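N-acetylglucosamine-6-phosphate deacetylase (PDB 6FV4) probably removes the acetyl group from N-acetylglucosamine-6-phosphate, as a metal-dependent hydrolase of the NagA family involved in carbohydrate metabolism. Local coordinates at residues A83-D86 with D87-A90; G223-L226 with F227-M230. The protein carries 1 engineered substitution. All blocks are in the same frame, centred on the assembly; numbering follows the deposited sequence.

Contact 1. Residues A83-D86 with D87-A90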
loop_
_atom_site.group_PDB
_atom_site.type_symbol
_atom_site.label_atom_id
_atom_site.label_comp_id
_atom_site.label_asym_id
_atom_site.label_seq_id
_atom_site.Cartn_x
_atom_site.Cartn_y
_atom_site.Cartn_z
ATOM N N ALA B 83 6.443 29.008 21.433
ATOM C CA ALA B 83 6.728 30.098 22.365
ATOM C C ALA B 83 8.220 30.402 22.441
ATOM O O ALA B 83 8.611 31.558 22.665
ATOM C CB ALA B 83 6.200 29.748 23.758
ATOM N N ALA B 84 9.057 29.375 22.275
ATOM C CA ALA B 84 10.513 29.505 22.295
ATOM C C ALA B 84 10.990 30.163 23.584
ATOM O O ALA B 84 11.802 31.089 23.571
ATOM C CB ALA B 84 11.021 30.268 21.065
ATOM N N THR B 85 10.474 29.672 24.708
ATOM C CA THR B 85 10.897 30.120 26.026
ATOM C C THR B 85 11.347 28.918 26.840
ATOM O O THR B 85 10.893 27.791 26.614
ATOM C CB THR B 85 9.774 30.874 26.775
ATOM O OG1 THR B 85 8.719 29.967 27.120
ATOM C CG2 THR B 85 9.212 32.003 25.927
ATOM N N ASP B 86 12.253 29.170 27.785
ATOM C CA ASP B 86 12.764 28.096 28.633
ATOM C C ASP B 86 11.652 27.418 29.412
ATOM O O ASP B 86 11.706 26.205 29.647
ATOM C CB ASP B 86 13.820 28.637 29.601
ATOM C CG ASP B 86 15.106 29.035 28.897
ATOM O OD1 ASP B 86 15.336 28.546 27.770
ATOM O OD2 ASP B 86 15.892 29.822 29.466
ATOM N N ASP B 87 10.634 28.179 29.810
ATOM C CA ASP B 87 9.570 27.622 30.631
ATOM C C ASP B 87 8.635 26.739 29.805
ATOM O O ASP B 87 8.263 25.641 30.236
ATOM C CB ASP B 87 8.815 28.768 31.306
ATOM C CG ASP B 87 7.510 28.329 31.926
ATOM O OD1 ASP B 87 7.471 27.259 32.581
ATOM O OD2 ASP B 87 6.508 29.063 31.761
ATOM N N GLU B 88 8.259 27.187 28.606
ATOM C CA GLU B 88 7.372 26.371 27.787
ATOM C C GLU B 88 8.097 25.139 27.263
ATOM O O GLU B 88 7.533 24.041 27.262
ATOM C CB GLU B 88 6.798 27.203 26.644
ATOM C CG GLU B 88 6.010 28.390 27.146
ATOM C CD GLU B 88 4.620 28.493 26.574
ATOM O OE1 GLU B 88 4.077 27.475 26.087
ATOM O OE2 GLU B 88 4.059 29.611 26.614
ATOM N N THR B 89 9.346 25.296 26.825
ATOM C CA THR B 89 10.092 24.139 26.343
ATOM C C THR B 89 10.331 23.138 27.461
ATOM O O THR B 89 10.215 21.923 27.250
ATOM C CB THR B 89 11.406 24.588 25.718
ATOM O OG1 THR B 89 11.105 25.406 24.587
ATOM C CG2 THR B 89 12.231 23.370 25.244
ATOM N N ALA B 90 10.637 23.626 28.666
ATOM C CA ALA B 90 10.896 22.718 29.779
ATOM C C ALA B 90 9.663 21.883 30.114
ATOM O O ALA B 90 9.780 20.692 30.418
ATOM C CB ALA B 90 11.367 23.489 31.006
HETATM O O HOH W 1 9.071 27.230 24.038
HETATM O O HOH W 2 6.417 31.498 27.817
#
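Thr85 and Glu88 meet in an N-cap, Thr85 closing the front end of helix 86-98 with a side-chain oxygen. The hydroxyl OG1 of Thr85 accepts from Glu88 N at 3.2 Å, a nearly straight bond (N-H...O 161°) that satisfies an amide in the first turn, where no earlier helical carbonyl is at hand. With chi1 of Thr85 at 68°, OG1 sits between its own backbone N and carbonyl carbon, and this turns it forward onto the helix end. The Glu88 side chain crosses the cap at a slant, its CG passing 3.1 Å from Thr85 OG1. Its bend at chi2 (-128°) swings the carboxylate back over Ala83, whose CB rests 3.5 Å from Glu88 CD, the methyl lying over the face of the carboxylate. OE1 of Glu88 is held by the backbone N of Asn80, which ties the helix start to strand 79-80, while water 2 donates to OE2 and also hydrogen-bonds Thr85 OG1. The carboxylate of Asp86 reaches across to helix 113-129, where OD1 makes a salt bridge with Arg125 and a hydrogen bond with Gln126 NE2; Asp87 forms a salt bridge with Arg91 one turn on. Acids at this end would probably interact favourably with the helix dipole. The regular backbone pattern begins at Thr85 O, which takes Thr89 N at 2.9 Å, and continues with Asp86 O and Ala90 N. Thr89 OG1 is hydrogen-bonded to Gln126 OE1, and water 1 bridges Thr85 N, at 2.9 Å, and Thr89 OG1, at 2.8 Å.

Contact 2. Residues G223-L226 with F227-M230. With CD (cadmium ion), chain J.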
loop_
_atom_site.group_PDB
_atom_site.type_symbol
_atom_site.label_atom_id
_atom_site.label_comp_id
_atom_site.label_asym_id
_atom_site.label_seq_id
_atom_site.Cartn_x
_atom_site.Cartn_y
_atom_site.Cartn_z
ATOM N N GLY B 223 8.147 11.918 4.412
ATOM C CA GLY B 223 6.766 12.347 4.266
ATOM C C GLY B 223 6.208 12.803 5.602
ATOM O O GLY B 223 6.170 12.028 6.561
ATOM N N THR B 224 5.823 14.090 5.676
ATOM C CA THR B 224 5.215 14.650 6.885
ATOM C C THR B 224 3.791 14.134 7.052
ATOM O O THR B 224 2.967 14.313 6.153
ATOM C CB THR B 224 5.187 16.183 6.829
ATOM O OG1 THR B 224 6.495 16.680 6.558
ATOM C CG2 THR B 224 4.707 16.758 8.139
ATOM N N HIS B 225 3.493 13.603 8.249
ATOM C CA HIS B 225 2.314 12.817 8.617
ATOM C C HIS B 225 1.456 12.383 7.426
ATOM O O HIS B 225 0.425 12.999 7.115
ATOM C CB HIS B 225 1.450 13.541 9.666
ATOM C CG HIS B 225 1.108 14.964 9.324
ATOM N ND1 HIS B 225 0.768 15.371 8.054
ATOM C CD2 HIS B 225 1.020 16.065 10.106
ATOM C CE1 HIS B 225 0.484 16.659 8.062
ATOM N NE2 HIS B 225 0.609 17.097 9.300
ATOM N N LEU B 226 1.917 11.320 6.766
ATOM C CA LEU B 226 1.267 10.731 5.602
ATOM C C LEU B 226 -0.240 10.645 5.781
ATOM O O LEU B 226 -0.723 10.223 6.831
ATOM C CB LEU B 226 1.832 9.328 5.353
ATOM C CG LEU B 226 1.646 8.835 3.922
ATOM C CD1 LEU B 226 2.655 9.455 3.000
ATOM C CD2 LEU B 226 1.755 7.307 3.856
ATOM N N PHE B 227 -0.961 11.068 4.736
ATOM C CA PHE B 227 -2.416 11.100 4.595
ATOM C C PHE B 227 -3.050 12.318 5.262
ATOM O O PHE B 227 -4.120 12.765 4.831
ATOM C CB PHE B 227 -3.067 9.810 5.121
ATOM C CG PHE B 227 -2.912 8.633 4.189
ATOM C CD1 PHE B 227 -3.763 8.477 3.094
ATOM C CD2 PHE B 227 -1.900 7.703 4.391
ATOM C CE1 PHE B 227 -3.624 7.387 2.226
ATOM C CE2 PHE B 227 -1.747 6.619 3.529
ATOM C CZ PHE B 227 -2.614 6.459 2.438
ATOM N N ASN B 228 -2.428 12.866 6.303
ATOM C CA ASN B 228 -2.965 14.078 6.929
ATOM C C ASN B 228 -2.467 15.309 6.193
ATOM O O ASN B 228 -1.289 15.394 5.840
ATOM C CB ASN B 228 -2.578 14.171 8.405
ATOM C CG ASN B 228 -3.120 13.027 9.213
ATOM O OD1 ASN B 228 -2.365 12.288 9.854
ATOM N ND2 ASN B 228 -4.435 12.850 9.173
ATOM N N ALA B 229 -3.381 16.257 5.949
ATOM C CA ALA B 229 -3.058 17.522 5.273
ATOM C C ALA B 229 -2.434 17.273 3.903
ATOM O O ALA B 229 -1.479 17.931 3.497
ATOM C CB ALA B 229 -2.145 18.399 6.133
ATOM N N MET B 230 -2.991 16.319 3.174
ATOM C CA MET B 230 -2.367 15.835 1.959
ATOM C C MET B 230 -3.468 15.389 1.010
ATOM O O MET B 230 -4.502 14.891 1.454
ATOM C CB MET B 230 -1.417 14.686 2.318
ATOM C CG MET B 230 -0.774 13.951 1.183
ATOM S SD MET B 230 0.344 12.723 1.904
ATOM C CE MET B 230 1.603 13.800 2.603
HETATM CD CD CD J . 0.604 19.376 10.223
HETATM O O HOH W 3 -0.213 10.466 9.704
HETATM O O HOH W 4 -1.950 18.975 10.423
#
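Phe227 meets Leu226 in the middle of a type II beta turn, His225 to Asn228, in the loop that follows strand 222-223 of the (beta/alpha)8-type (TIM) barrel of the amidohydrolase superfamily, whose metal site this loop joins. The two side chains run side by side in the same direction, Leu226 CD2 lying 3.6 Å from Phe227 CE2, and together they pack against helix 263-273. Phe227 also touches Arg235 of the second subunit, and its backbone N makes a weak hydrogen bond to Met230 SD.

Asn228 closes the turn, its N donating to His225 O at 3.0 Å with a bent N-H...O angle of 139°. Its CB sits over one face of the His225 imidazole, a CH-pi contact 3.9 Å from the ring centroid, while Thr224 CG2 lies over the opposite face; the ring is thus sandwiched between two aliphatic groups that limit its tilt. The Asn228 amide stands almost perpendicular to that ring, with OD1 accepting from water 3, which also donates to Leu226 O, and ND2 bonded to His260 O. Asn228 and Ala229 are predicted to bind substrate.

Ala229 brings its CB obliquely to the ring, 3.7 Å from His225 CE1. The Met230 side chain turns back towards Leu226 and Thr224: it is extended up to a bend at chi3 (-69°), which carries CE towards Thr224 O, while SD packs 4.1 Å from Leu226 CD1.

Thr224, Asn228 and Ala229 thus pack round the ring of a metal ligand. Glu138, His150 and His204 share the cadmium ion with His225, and a zinc ion lies close by. The His225 NE2 bond to cadmium is 2.5 Å long, and water 4 binds the same ion at 2.6 Å.

Contact 1 lies at the surface and contact 2 is buried, with centres about 27 Å apart and nearest atoms about 18 Å apart; they share no residues and do not touch, although both belong to the amidohydrolase fold. Residues 83-90 turn from a loop into a helix, and their chemistry is polar: acids, hydroxyls and waters satisfy the helix start and link it to adjoining elements. Residues 223-230 run from the end of strand 222-223 into a loop, where apolar side chains form one flank and a metal-binding histidine the other. Water bridges occur in both, but only contact 2 supplies a metal ligand and reaches the second subunit.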